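Local coordinates for protein N-acylethanolamine-hydrolyzing acid amidase beta-subunit (Caenorhabditis elegans, PDB 6DY3) that probably breaks down bioactive fatty acid amides such as N-palmitoylethanolamine into ethanolamine and free fatty acids, as the beta subunit of a heterodimeric amidase, at residues H15-L19 with L199-R205; L27-T31 with L208-S212; I42-G46 with G58-G62; Y52-L56 with V92-R97; P121-I125 with E161-D165. One frame throughout, in Å; residues are numbered along the deposited sequence.

Overall arrangement
The five contacts tie together the layers of an Ntn-hydrolase fold, in which two antiparallel sheets pack between helices. Contacts 1 and 2 cross along the chain, have centres 13 Å apart and share the neighbouring strands 13-20 and 209-215 of one sheet. Contacts 3, 4 and 5 are nested within the loops that both close. Contacts 3 and 4 also cross, again with centres 13 Å apart: contact 3 pairs strands 41-49 and 57-60 of the second sheet, and contact 4 holds the loop between them against helix 92-102. Contact 5 follows them and spans the two sheets. Contacts 1 and 5 hold Arg17 and Asn163, near the probable nucleophile Cys1; contacts 2, 4 and 5 also touch the alpha subunit.

Contact 1 (H15-L19 with L199-R205); sequences HGRNL and LSTVPVR
Asn18 of strand 13-20 and Leu199 of helix 192-199 bring their CA atoms to 6.7 Å, the closest backbone approach of the two segments. With CG anti to the carbonyl carbon (chi1 -82°), Asn18 ND2 donates twice, to the helix end and the following loop, each acceptor near the amide plane. Leu199 O receives it on an in-plane lone pair, 2.9 Å from ND2 with an N-H...O angle of 160°. Val204 O, 3.1 Å from ND2, is approached from well above its carbonyl plane. On the other branch, OD1 is hydrogen-bonded to Ser212 OG of the adjacent strand and lies 3.5 Å from Leu199 CB. The Leu199 side chain lies alongside Asn18, pointing the other way, and sets CD1 against Arg17 N at 3.6 Å. An alanine at Asn18 is likely to leave the carbonyls of Leu199 and Val204 without this shared donor and let the loop shift from the strand. Arg17, probably important for activity, leaves the strand on the opposite side, where it packs on Cys1; its NE donates to Asn18 O and NH2 to Leu68 O. One buried amide thus ties the end of the helix and its following loop to the sheet through two backbone carbonyls.

Contact 2 (L27-T31 with L208-S212); sequences LKNIT and LTVFS. With NAG (2-acetamido-2-deoxy-beta-D-glucopyranose), chain I.
Leu27 O is gripped from opposite faces of its carbonyl plane, by Ile30 N at 3.1 Å and by Thr31 OG1 at 3.0 Å, and the side chains of both Leu27 and Thr31 lean on strand 209-215. Thr31 closes the type I turn that starts at Lys28. Its OG1 lies beside the backbone N (chi1 -61°), which leaves CG2 anti to that N, obliquely against the ring and 3.8 Å from Phe211 CD2. Val210 CG1 fits between Thr31 OG1 and Lys28 CG, at 3.7 Å from the hydroxyl oxygen. Thr31 opens strand 31-38 of one sheet and Val210 belongs to the other, so the turn bridges the two sheets of the Ntn-hydrolase sandwich. The straight Lys28 chain lies alongside Val210 but heads oppositely, its CE 3.7 Å from Thr209 O. A water 2.8 Å from Lys28 NZ accepts from it and probably donates to Thr209 O. The same NZ forms a salt bridge with Glu25 and a hydrogen bond with Leu233 O. Asn29 ND2 carries the N-linked sugar, whose acetyl methyl C8 rests 3.8 Å from Lys28 CD, while Tyr39 of the alpha subunit packs on Asn29 and Ile30.

Contact 3 (I42-G46 with G58-G62); sequences IQYSG and GQRPG
Gln43 and Tyr44, which meet Arg60 and Gln59 across the hairpin, form a classic beta bulge in which both residues face Phe36 on the neighbouring strand. The hairpin consists of strands 41-49 and 57-60, running antiparallel at 158° with their short axes 4.5 Å apart, within the seven-stranded sheet of the Ntn-hydrolase fold. Ser45 and Gln59 are its hydrogen-bonded pair. Ser45 N donates to Gln59 O at 2.9 Å, very straight at 171° and nearly along the C=O axis. The return bond from Gln59 N to Ser45 O approaches from above the carbonyl plane instead. Next comes the non-hydrogen-bonded pair Gly46 and Gly58, whose CA atoms lie 3.8 Å apart, neither residue having a side chain. Beyond Gln59, side chains take over from backbone bonds. Arg60 starts with CG anti to the backbone N and then bends at chi2 (88°), carrying CD and the guanidinium alongside Gln43 O. Tyr44 CD2 lies near the guanidinium plane, at its edge, 4.5 Å from Arg60 NH1, which has weak bonds to Leu100 O and Glu101 O. The Tyr44 ring stacks with Phe36 and its OH is hydrogen-bonded to Glu101. On the other side of the bulge, the Pro61 ring packs on Ile42 and on the backbone, with Pro61 CG 4.1 Å from Ile42 CG2 and Pro61 CD 3.9 Å from Tyr44 CA.

Contact 4 (Y52-L56 with V92-R97); sequences YNGVL and VSFFIR
Arg97 keeps CG anti to its own N (chi1 178°) and stays extended to NE, bringing its guanidinium to Asn53, whose CG stands between the backbone N and the carbonyl carbon (chi1 52°), a rotation that turns the amide to the edge of the Phe94 ring. The planes of amide and ring are 73° apart. Arg97 NH1 donates to Asn53 O at 2.8 Å, a bent bond that leaves the guanidinium plane. Glu77 of the alpha subunit accepts from Asn53 ND2 and forms a salt bridge with Arg97 NH2, so one carboxylate joins both segments across the subunit boundary. Gly54 CA and Ser93 OG lie over the same face of the Phe94 ring. A water bridges Gly54 N and Ser93 OG, 3.0 Å from each. Ser93 O receives Val55 N at 3.2 Å and the helical Arg97 N from opposite faces of its carbonyl plane, tying the loop to the first turn of the helix. Leu56 CD2 packs 3.8 Å from Ser93 CA. Helix 92-102 thus lies between this loop and helix 106-113, with Ile96 touching both Phe113 and strand 64-70, and Arg97 reaching Phe36 of strand 31-38.

Contact 5 (P121-I125 with E161-D165); sequences PSYII and ETNFD
Tyr123 turns one face of its ring to the side chain of Glu161, whose CG sits 3.4 Å from the ring centroid and 16° off the normal, a CH-pi contact over the face. The two residues come from the two sheets of the Ntn-hydrolase sandwich: Tyr123 from strand 122-127 of the seven-stranded sheet, Glu161 from strand 158-161 at the border of the five-stranded one. Glu161 bends at chi2, which folds its carboxylate back over the ring, stacked with the planes 20° apart and OE2 at 3.7 Å from Tyr123 CZ. OE1 forms a salt bridge with Lys169, and OE2 makes a weak bond to Thr162 N. Tyr123 takes CG anti to the carbonyl carbon (chi1 -66°), which carries the phenol along the 161-165 loop until OH donates to Phe164 O at 2.8 Å, from above the carbonyl plane. On the way, Asn163 C is met at the ring edge. An alanine in place of Tyr123 would probably leave Phe164 O without this donor and open a gap against Glu161, setting the loop freer to move. That loop includes Asn163, probably important for activity: its OD1 is hydrogen-bonded to Cys1 N and Arg174, and its ND2 to Ala70 O. Tyr123 thus probably helps, from the second shell, to position the backbone of the loop that carries Asn163. Ile125 adds CD1 against Glu161 CB at 4.4 Å. At the far end, Asp165 forms a salt bridge with Arg71 while its CB lies 3.6 Å from Tyr123 OH.

Contact 1 (H15-L19 with L199-R205)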
# COMPACT_ATOMS: atom_id res chain seq x y z
N HIS B 15 5.57 -11.56 -5.35
CA HIS B 15 4.76 -10.35 -5.32
C HIS B 15 5.68 -9.15 -5.47
O HIS B 15 6.49 -8.87 -4.58
CB HIS B 15 3.96 -10.27 -4.01
CG HIS B 15 2.95 -9.17 -3.99
ND1 HIS B 15 1.87 -9.16 -3.13
CD2 HIS B 15 2.84 -8.04 -4.73
CE1 HIS B 15 1.15 -8.08 -3.34
NE2 HIS B 15 1.71 -7.38 -4.31
N GLY B 16 5.55 -8.45 -6.59
CA GLY B 16 6.34 -7.26 -6.86
C GLY B 16 5.46 -6.02 -6.81
O GLY B 16 4.29 -6.06 -7.21
N ARG B 17 6.02 -4.91 -6.35
CA ARG B 17 5.23 -3.71 -6.14
C ARG B 17 6.10 -2.48 -6.31
O ARG B 17 7.12 -2.33 -5.64
CB ARG B 17 4.59 -3.72 -4.75
CG ARG B 17 3.36 -2.84 -4.64
CD ARG B 17 3.68 -1.44 -4.16
NE ARG B 17 2.68 -0.49 -4.60
CZ ARG B 17 1.55 -0.21 -3.97
NH1 ARG B 17 1.26 -0.81 -2.82
NH2 ARG B 17 0.71 0.68 -4.48
N ASN B 18 5.67 -1.58 -7.19
CA ASN B 18 6.24 -0.25 -7.31
C ASN B 18 5.22 0.76 -6.80
O ASN B 18 4.03 0.64 -7.09
CB ASN B 18 6.60 0.08 -8.76
CG ASN B 18 7.94 -0.48 -9.18
OD1 ASN B 18 8.56 -1.26 -8.45
ND2 ASN B 18 8.39 -0.10 -10.36
N LEU B 19 5.68 1.72 -6.01
CA LEU B 19 4.83 2.79 -5.49
C LEU B 19 5.18 4.09 -6.21
O LEU B 19 6.29 4.60 -6.06
CB LEU B 19 5.01 2.94 -3.98
CG LEU B 19 4.03 3.96 -3.39
CD1 LEU B 19 2.77 3.24 -2.94
CD2 LEU B 19 4.67 4.73 -2.24
N LEU B 199 10.35 -4.89 -12.39
CA LEU B 199 10.02 -3.65 -11.70
C LEU B 199 10.97 -2.51 -12.03
O LEU B 199 10.60 -1.34 -11.85
CB LEU B 199 10.00 -3.90 -10.18
CG LEU B 199 8.90 -4.84 -9.68
CD1 LEU B 199 9.07 -5.11 -8.19
CD2 LEU B 199 7.51 -4.28 -9.97
N SER B 200 12.18 -2.81 -12.51
CA SER B 200 13.17 -1.79 -12.83
C SER B 200 13.11 -1.34 -14.29
O SER B 200 13.86 -0.43 -14.66
CB SER B 200 14.58 -2.30 -12.51
OG SER B 200 14.69 -2.63 -11.14
N THR B 201 12.26 -1.95 -15.11
CA THR B 201 12.15 -1.57 -16.51
C THR B 201 11.38 -0.26 -16.64
O THR B 201 10.36 -0.05 -15.98
CB THR B 201 11.43 -2.66 -17.32
OG1 THR B 201 12.12 -3.90 -17.18
CG2 THR B 201 11.38 -2.28 -18.79
N VAL B 202 11.89 0.62 -17.50
CA VAL B 202 11.21 1.87 -17.78
C VAL B 202 10.04 1.57 -18.73
O VAL B 202 10.21 0.81 -19.68
CB VAL B 202 12.17 2.91 -18.40
CG1 VAL B 202 11.43 4.19 -18.74
CG2 VAL B 202 13.31 3.19 -17.44
N PRO B 203 8.85 2.15 -18.47
CA PRO B 203 8.47 3.12 -17.45
C PRO B 203 7.79 2.53 -16.21
O PRO B 203 7.17 3.29 -15.46
CB PRO B 203 7.48 4.02 -18.19
CG PRO B 203 6.86 3.12 -19.24
CD PRO B 203 7.71 1.87 -19.36
N VAL B 204 7.87 1.21 -16.00
CA VAL B 204 7.41 0.63 -14.74
C VAL B 204 8.09 1.35 -13.58
O VAL B 204 7.45 1.75 -12.60
CB VAL B 204 7.67 -0.89 -14.70
CG1 VAL B 204 6.99 -1.52 -13.49
CG2 VAL B 204 7.21 -1.56 -15.98
N ARG B 205 9.41 1.50 -13.67
CA ARG B 205 10.14 2.49 -12.90
C ARG B 205 10.12 3.80 -13.67
O ARG B 205 10.34 3.81 -14.89
CB ARG B 205 11.58 2.02 -12.65
CG ARG B 205 12.56 3.13 -12.31
CD ARG B 205 13.95 2.57 -12.04
NE ARG B 205 14.56 1.99 -13.24
CZ ARG B 205 15.38 2.65 -14.06
NH1 ARG B 205 15.68 3.92 -13.84
NH2 ARG B 205 15.89 2.03 -15.12

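Contact 2 (L27-T31 with L208-S212)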
# COMPACT_ATOMS: atom_id res chain seq x y z
N LEU B 27 8.74 12.02 0.04
CA LEU B 27 8.29 10.77 0.66
C LEU B 27 9.43 9.78 0.82
O LEU B 27 9.38 8.94 1.73
CB LEU B 27 7.18 10.14 -0.18
CG LEU B 27 6.17 9.33 0.66
CD1 LEU B 27 5.27 10.28 1.45
CD2 LEU B 27 5.35 8.38 -0.20
N LYS B 28 10.45 9.85 -0.04
CA LYS B 28 11.56 8.91 0.03
C LYS B 28 12.28 9.01 1.37
O LYS B 28 12.75 8.00 1.91
CB LYS B 28 12.55 9.16 -1.11
CG LYS B 28 12.02 8.80 -2.48
CD LYS B 28 13.04 9.10 -3.56
CE LYS B 28 12.54 8.67 -4.93
NZ LYS B 28 13.42 9.16 -6.03
N ASN B 29 12.38 10.21 1.92
CA ASN B 29 13.08 10.44 3.18
C ASN B 29 12.37 9.83 4.38
O ASN B 29 12.98 9.77 5.46
CB ASN B 29 13.26 11.93 3.41
CG ASN B 29 14.37 12.54 2.57
OD1 ASN B 29 15.35 11.89 2.24
ND2 ASN B 29 14.20 13.80 2.22
N ILE B 30 11.12 9.39 4.24
CA ILE B 30 10.38 8.89 5.40
C ILE B 30 9.81 7.50 5.11
O ILE B 30 8.94 7.02 5.84
CB ILE B 30 9.27 9.87 5.81
CG1 ILE B 30 8.27 10.08 4.67
CG2 ILE B 30 9.89 11.21 6.22
CD1 ILE B 30 7.02 10.82 5.08
N THR B 31 10.30 6.85 4.07
CA THR B 31 9.89 5.48 3.77
C THR B 31 10.60 4.52 4.72
O THR B 31 11.83 4.56 4.85
CB THR B 31 10.20 5.12 2.32
OG1 THR B 31 9.49 6.00 1.44
CG2 THR B 31 9.78 3.69 2.01
N LEU B 208 8.29 9.22 -10.90
CA LEU B 208 7.47 9.29 -9.70
C LEU B 208 7.63 8.08 -8.79
O LEU B 208 7.05 8.07 -7.70
CB LEU B 208 5.99 9.44 -10.08
CG LEU B 208 5.67 10.66 -10.95
CD1 LEU B 208 4.19 10.74 -11.20
CD2 LEU B 208 6.18 11.94 -10.32
N THR B 209 8.41 7.09 -9.19
CA THR B 209 8.53 5.88 -8.39
C THR B 209 9.30 6.18 -7.10
O THR B 209 10.44 6.64 -7.14
CB THR B 209 9.23 4.78 -9.19
OG1 THR B 209 8.57 4.61 -10.45
CG2 THR B 209 9.19 3.46 -8.42
N VAL B 210 8.65 5.94 -5.96
CA VAL B 210 9.29 6.15 -4.66
C VAL B 210 10.15 4.94 -4.29
O VAL B 210 11.34 5.07 -4.00
CB VAL B 210 8.24 6.44 -3.58
CG1 VAL B 210 8.88 6.48 -2.19
CG2 VAL B 210 7.55 7.75 -3.87
N PHE B 211 9.54 3.76 -4.27
CA PHE B 211 10.27 2.55 -3.94
C PHE B 211 9.80 1.40 -4.81
O PHE B 211 8.71 1.42 -5.39
CB PHE B 211 10.14 2.16 -2.46
CG PHE B 211 8.74 1.80 -2.03
CD1 PHE B 211 8.18 0.58 -2.36
CD2 PHE B 211 8.01 2.66 -1.23
CE1 PHE B 211 6.91 0.25 -1.95
CE2 PHE B 211 6.74 2.33 -0.81
CZ PHE B 211 6.19 1.13 -1.17
N SER B 212 10.65 0.38 -4.89
CA SER B 212 10.33 -0.91 -5.49
C SER B 212 10.57 -1.98 -4.43
O SER B 212 11.55 -1.91 -3.69
CB SER B 212 11.20 -1.19 -6.72
OG SER B 212 10.98 -0.27 -7.76
C1 NAG I . 15.17 14.53 1.46
C2 NAG I . 14.66 15.03 0.09
C3 NAG I . 15.63 16.06 -0.51
C4 NAG I . 16.00 17.13 0.50
C5 NAG I . 16.48 16.49 1.79
C6 NAG I . 16.79 17.47 2.90
C7 NAG I . 15.46 13.04 -1.10
C8 NAG I . 15.11 11.96 -2.08
N2 NAG I . 14.49 13.91 -0.83
O3 NAG I . 15.00 16.66 -1.64
O4 NAG I . 17.02 17.97 -0.02
O5 NAG I . 15.45 15.63 2.29
O6 NAG I . 16.40 18.80 2.58
O7 NAG I . 16.57 13.12 -0.60
O HOH W 1 12.16 8.60 -8.46

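Contact 3 (I42-G46 with G58-G62)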
# COMPACT_ATOMS: atom_id res chain seq x y z
N ILE B 42 6.89 -11.87 15.20
CA ILE B 42 6.42 -10.99 14.14
C ILE B 42 5.03 -11.43 13.71
O ILE B 42 4.85 -12.54 13.19
CB ILE B 42 7.40 -10.97 12.96
CG1 ILE B 42 8.73 -10.35 13.37
CG2 ILE B 42 6.79 -10.19 11.78
CD1 ILE B 42 9.78 -10.33 12.29
N GLN B 43 4.04 -10.56 13.92
CA GLN B 43 2.68 -10.84 13.47
C GLN B 43 2.53 -10.55 11.99
O GLN B 43 1.97 -11.37 11.24
CB GLN B 43 1.69 -10.02 14.29
CG GLN B 43 1.82 -10.22 15.79
CD GLN B 43 1.74 -11.67 16.19
OE1 GLN B 43 0.71 -12.32 15.99
NE2 GLN B 43 2.83 -12.20 16.73
N TYR B 44 3.00 -9.39 11.55
CA TYR B 44 2.95 -9.01 10.15
C TYR B 44 3.92 -7.86 9.96
O TYR B 44 4.33 -7.20 10.92
CB TYR B 44 1.53 -8.62 9.71
CG TYR B 44 0.89 -7.55 10.58
CD1 TYR B 44 0.96 -6.22 10.24
CD2 TYR B 44 0.22 -7.89 11.75
CE1 TYR B 44 0.39 -5.25 11.03
CE2 TYR B 44 -0.36 -6.93 12.55
CZ TYR B 44 -0.27 -5.61 12.18
OH TYR B 44 -0.84 -4.64 12.97
N SER B 45 4.31 -7.66 8.71
CA SER B 45 5.24 -6.60 8.33
C SER B 45 4.59 -5.72 7.28
O SER B 45 3.56 -6.06 6.69
CB SER B 45 6.56 -7.18 7.81
OG SER B 45 7.10 -8.12 8.72
N GLY B 46 5.19 -4.56 7.05
CA GLY B 46 4.67 -3.65 6.06
C GLY B 46 5.64 -2.52 5.76
O GLY B 46 6.57 -2.26 6.53
N GLY B 58 2.18 -4.86 2.52
CA GLY B 58 2.46 -5.63 3.72
C GLY B 58 2.44 -7.12 3.47
O GLY B 58 2.10 -7.60 2.39
N GLN B 59 2.79 -7.85 4.53
CA GLN B 59 3.00 -9.29 4.43
C GLN B 59 2.67 -9.96 5.76
O GLN B 59 3.08 -9.48 6.83
CB GLN B 59 4.44 -9.61 4.04
CG GLN B 59 4.73 -11.09 3.88
CD GLN B 59 6.20 -11.38 3.67
OE1 GLN B 59 6.60 -11.85 2.61
NE2 GLN B 59 7.01 -11.10 4.69
N ARG B 60 1.94 -11.07 5.69
CA ARG B 60 1.79 -11.97 6.82
C ARG B 60 2.82 -13.09 6.63
O ARG B 60 2.56 -14.03 5.87
CB ARG B 60 0.37 -12.53 6.87
CG ARG B 60 0.11 -13.51 8.00
CD ARG B 60 -0.33 -12.80 9.27
NE ARG B 60 -1.03 -13.70 10.18
CZ ARG B 60 -1.53 -13.33 11.35
NH1 ARG B 60 -1.43 -12.07 11.76
NH2 ARG B 60 -2.15 -14.22 12.12
N PRO B 61 3.97 -13.05 7.30
CA PRO B 61 5.07 -13.94 6.92
C PRO B 61 4.65 -15.40 6.89
O PRO B 61 3.97 -15.90 7.79
CB PRO B 61 6.14 -13.67 7.99
CG PRO B 61 5.40 -13.02 9.12
CD PRO B 61 4.30 -12.25 8.49
N GLY B 62 5.03 -16.09 5.82
CA GLY B 62 4.70 -17.48 5.63
C GLY B 62 3.31 -17.75 5.08
O GLY B 62 3.03 -18.89 4.71

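Contact 4 (Y52-L56 with V92-R97)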
# COMPACT_ATOMS: atom_id res chain seq x y z
N TYR B 52 2.26 7.88 9.07
CA TYR B 52 1.25 6.94 8.60
C TYR B 52 1.41 5.61 9.33
O TYR B 52 2.44 4.95 9.19
CB TYR B 52 1.36 6.73 7.09
CG TYR B 52 1.10 7.98 6.28
CD1 TYR B 52 2.13 8.87 6.00
CD2 TYR B 52 -0.16 8.26 5.79
CE1 TYR B 52 1.90 10.00 5.27
CE2 TYR B 52 -0.39 9.40 5.05
CZ TYR B 52 0.64 10.27 4.79
OH TYR B 52 0.41 11.41 4.05
N ASN B 53 0.40 5.22 10.10
CA ASN B 53 0.44 3.98 10.86
C ASN B 53 -0.45 2.90 10.25
O ASN B 53 -0.63 1.84 10.86
CB ASN B 53 0.08 4.21 12.33
CG ASN B 53 -1.22 4.96 12.51
OD1 ASN B 53 -1.58 5.81 11.70
ND2 ASN B 53 -1.93 4.66 13.59
N GLY B 54 -1.01 3.14 9.07
CA GLY B 54 -1.64 2.09 8.30
C GLY B 54 -0.64 1.39 7.40
O GLY B 54 0.53 1.75 7.34
N VAL B 55 -1.12 0.35 6.71
CA VAL B 55 -0.29 -0.45 5.81
C VAL B 55 -0.97 -0.55 4.46
O VAL B 55 -2.13 -0.97 4.37
CB VAL B 55 -0.02 -1.86 6.37
CG1 VAL B 55 0.85 -2.67 5.39
CG2 VAL B 55 0.64 -1.79 7.74
N LEU B 56 -0.25 -0.19 3.40
CA LEU B 56 -0.71 -0.40 2.03
C LEU B 56 0.15 -1.38 1.25
O LEU B 56 -0.25 -1.79 0.16
CB LEU B 56 -0.76 0.94 1.27
CG LEU B 56 -1.73 1.98 1.86
CD1 LEU B 56 -1.63 3.27 1.08
CD2 LEU B 56 -3.17 1.47 1.87
N VAL B 92 -8.92 3.08 4.55
CA VAL B 92 -8.38 1.98 3.75
C VAL B 92 -7.13 1.40 4.39
O VAL B 92 -7.01 0.18 4.55
CB VAL B 92 -8.11 2.48 2.32
CG1 VAL B 92 -7.32 1.45 1.52
CG2 VAL B 92 -9.43 2.79 1.62
N SER B 93 -6.16 2.25 4.75
CA SER B 93 -4.88 1.73 5.23
C SER B 93 -5.05 0.94 6.52
O SER B 93 -4.31 -0.02 6.76
CB SER B 93 -3.88 2.87 5.43
OG SER B 93 -4.23 3.65 6.56
N PHE B 94 -6.00 1.33 7.36
CA PHE B 94 -6.21 0.62 8.62
C PHE B 94 -7.04 -0.63 8.44
O PHE B 94 -6.90 -1.59 9.21
CB PHE B 94 -6.84 1.57 9.64
CG PHE B 94 -6.00 2.77 9.90
CD1 PHE B 94 -6.23 3.95 9.21
CD2 PHE B 94 -4.94 2.72 10.80
CE1 PHE B 94 -5.45 5.06 9.43
CE2 PHE B 94 -4.15 3.83 11.03
CZ PHE B 94 -4.41 5.00 10.34
N PHE B 95 -7.89 -0.67 7.42
CA PHE B 95 -8.57 -1.91 7.08
C PHE B 95 -7.57 -2.96 6.65
O PHE B 95 -7.65 -4.12 7.08
CB PHE B 95 -9.61 -1.65 5.98
CG PHE B 95 -10.45 -2.86 5.65
CD1 PHE B 95 -11.68 -3.02 6.25
CD2 PHE B 95 -10.02 -3.81 4.75
CE1 PHE B 95 -12.46 -4.12 5.96
CE2 PHE B 95 -10.79 -4.90 4.46
CZ PHE B 95 -12.02 -5.06 5.06
N ILE B 96 -6.60 -2.58 5.80
CA ILE B 96 -5.56 -3.50 5.36
C ILE B 96 -4.77 -4.02 6.55
O ILE B 96 -4.52 -5.23 6.68
CB ILE B 96 -4.64 -2.83 4.33
CG1 ILE B 96 -5.44 -2.24 3.16
CG2 ILE B 96 -3.58 -3.82 3.82
CD1 ILE B 96 -6.16 -3.26 2.31
N ARG B 97 -4.34 -3.12 7.43
CA ARG B 97 -3.56 -3.53 8.59
C ARG B 97 -4.36 -4.47 9.48
O ARG B 97 -3.82 -5.44 10.02
CB ARG B 97 -3.10 -2.31 9.38
CG ARG B 97 -2.31 -2.65 10.63
CD ARG B 97 -1.88 -1.39 11.36
NE ARG B 97 -1.41 -1.66 12.71
CZ ARG B 97 -1.06 -0.73 13.59
NH1 ARG B 97 -1.13 0.56 13.25
NH2 ARG B 97 -0.64 -1.07 14.80
O HOH W 2 -1.70 5.26 7.10

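Contact 5 (P121-I125 with E161-D165)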
# COMPACT_ATOMS: atom_id res chain seq x y z
N PRO B 121 -12.78 2.73 -4.10
CA PRO B 121 -12.37 1.99 -5.29
C PRO B 121 -10.85 1.84 -5.35
O PRO B 121 -10.11 2.79 -5.10
CB PRO B 121 -12.90 2.84 -6.45
CG PRO B 121 -14.03 3.59 -5.86
CD PRO B 121 -13.63 3.88 -4.44
N SER B 122 -10.40 0.63 -5.65
CA SER B 122 -8.98 0.32 -5.58
C SER B 122 -8.79 -1.08 -6.15
O SER B 122 -9.75 -1.79 -6.45
CB SER B 122 -8.47 0.41 -4.14
OG SER B 122 -9.25 -0.39 -3.28
N TYR B 123 -7.52 -1.46 -6.29
CA TYR B 123 -7.14 -2.82 -6.63
C TYR B 123 -6.34 -3.38 -5.46
O TYR B 123 -5.30 -2.81 -5.09
CB TYR B 123 -6.30 -2.87 -7.90
CG TYR B 123 -7.03 -2.46 -9.16
CD1 TYR B 123 -8.03 -3.27 -9.70
CD2 TYR B 123 -6.71 -1.28 -9.82
CE1 TYR B 123 -8.68 -2.90 -10.86
CE2 TYR B 123 -7.36 -0.91 -10.98
CZ TYR B 123 -8.34 -1.72 -11.49
OH TYR B 123 -8.99 -1.35 -12.65
N ILE B 124 -6.81 -4.49 -4.90
CA ILE B 124 -6.11 -5.19 -3.83
C ILE B 124 -5.49 -6.44 -4.44
O ILE B 124 -6.21 -7.31 -4.95
CB ILE B 124 -7.05 -5.53 -2.67
CG1 ILE B 124 -7.66 -4.25 -2.09
CG2 ILE B 124 -6.29 -6.30 -1.59
CD1 ILE B 124 -8.71 -4.47 -1.04
N ILE B 125 -4.17 -6.52 -4.41
CA ILE B 125 -3.42 -7.63 -4.98
C ILE B 125 -2.91 -8.48 -3.83
O ILE B 125 -2.20 -7.99 -2.95
CB ILE B 125 -2.27 -7.14 -5.87
CG1 ILE B 125 -2.81 -6.40 -7.10
CG2 ILE B 125 -1.38 -8.30 -6.30
CD1 ILE B 125 -3.10 -4.93 -6.88
N GLU B 161 -1.46 -5.06 -12.43
CA GLU B 161 -2.48 -4.04 -12.29
C GLU B 161 -1.83 -2.72 -11.90
O GLU B 161 -0.82 -2.70 -11.19
CB GLU B 161 -3.53 -4.47 -11.25
CG GLU B 161 -4.86 -3.73 -11.36
CD GLU B 161 -5.44 -3.77 -12.77
OE1 GLU B 161 -5.93 -4.85 -13.17
OE2 GLU B 161 -5.39 -2.74 -13.47
N THR B 162 -2.41 -1.61 -12.37
CA THR B 162 -1.93 -0.28 -12.00
C THR B 162 -3.09 0.48 -11.38
O THR B 162 -3.69 -0.01 -10.42
CB THR B 162 -1.30 0.42 -13.20
OG1 THR B 162 -2.27 0.55 -14.24
CG2 THR B 162 -0.13 -0.37 -13.71
N ASN B 163 -3.43 1.67 -11.89
CA ASN B 163 -4.36 2.59 -11.25
C ASN B 163 -5.65 2.83 -12.02
O ASN B 163 -6.54 3.49 -11.48
CB ASN B 163 -3.67 3.94 -11.04
CG ASN B 163 -2.50 3.86 -10.09
OD1 ASN B 163 -1.39 4.28 -10.41
ND2 ASN B 163 -2.75 3.31 -8.90
N PHE B 164 -5.77 2.36 -13.25
CA PHE B 164 -6.86 2.78 -14.11
C PHE B 164 -7.68 1.58 -14.58
O PHE B 164 -7.42 0.43 -14.21
CB PHE B 164 -6.32 3.56 -15.31
CG PHE B 164 -5.29 4.60 -14.95
CD1 PHE B 164 -5.66 5.76 -14.30
CD2 PHE B 164 -3.96 4.41 -15.28
CE1 PHE B 164 -4.72 6.71 -13.97
CE2 PHE B 164 -3.02 5.37 -14.96
CZ PHE B 164 -3.40 6.52 -14.30
N ASP B 165 -8.72 1.87 -15.37
CA ASP B 165 -9.55 0.86 -16.01
C ASP B 165 -9.95 1.36 -17.40
O ASP B 165 -9.61 2.48 -17.80
CB ASP B 165 -10.78 0.51 -15.15
CG ASP B 165 -11.39 1.73 -14.50
OD1 ASP B 165 -11.39 2.80 -15.14
OD2 ASP B 165 -11.87 1.61 -13.35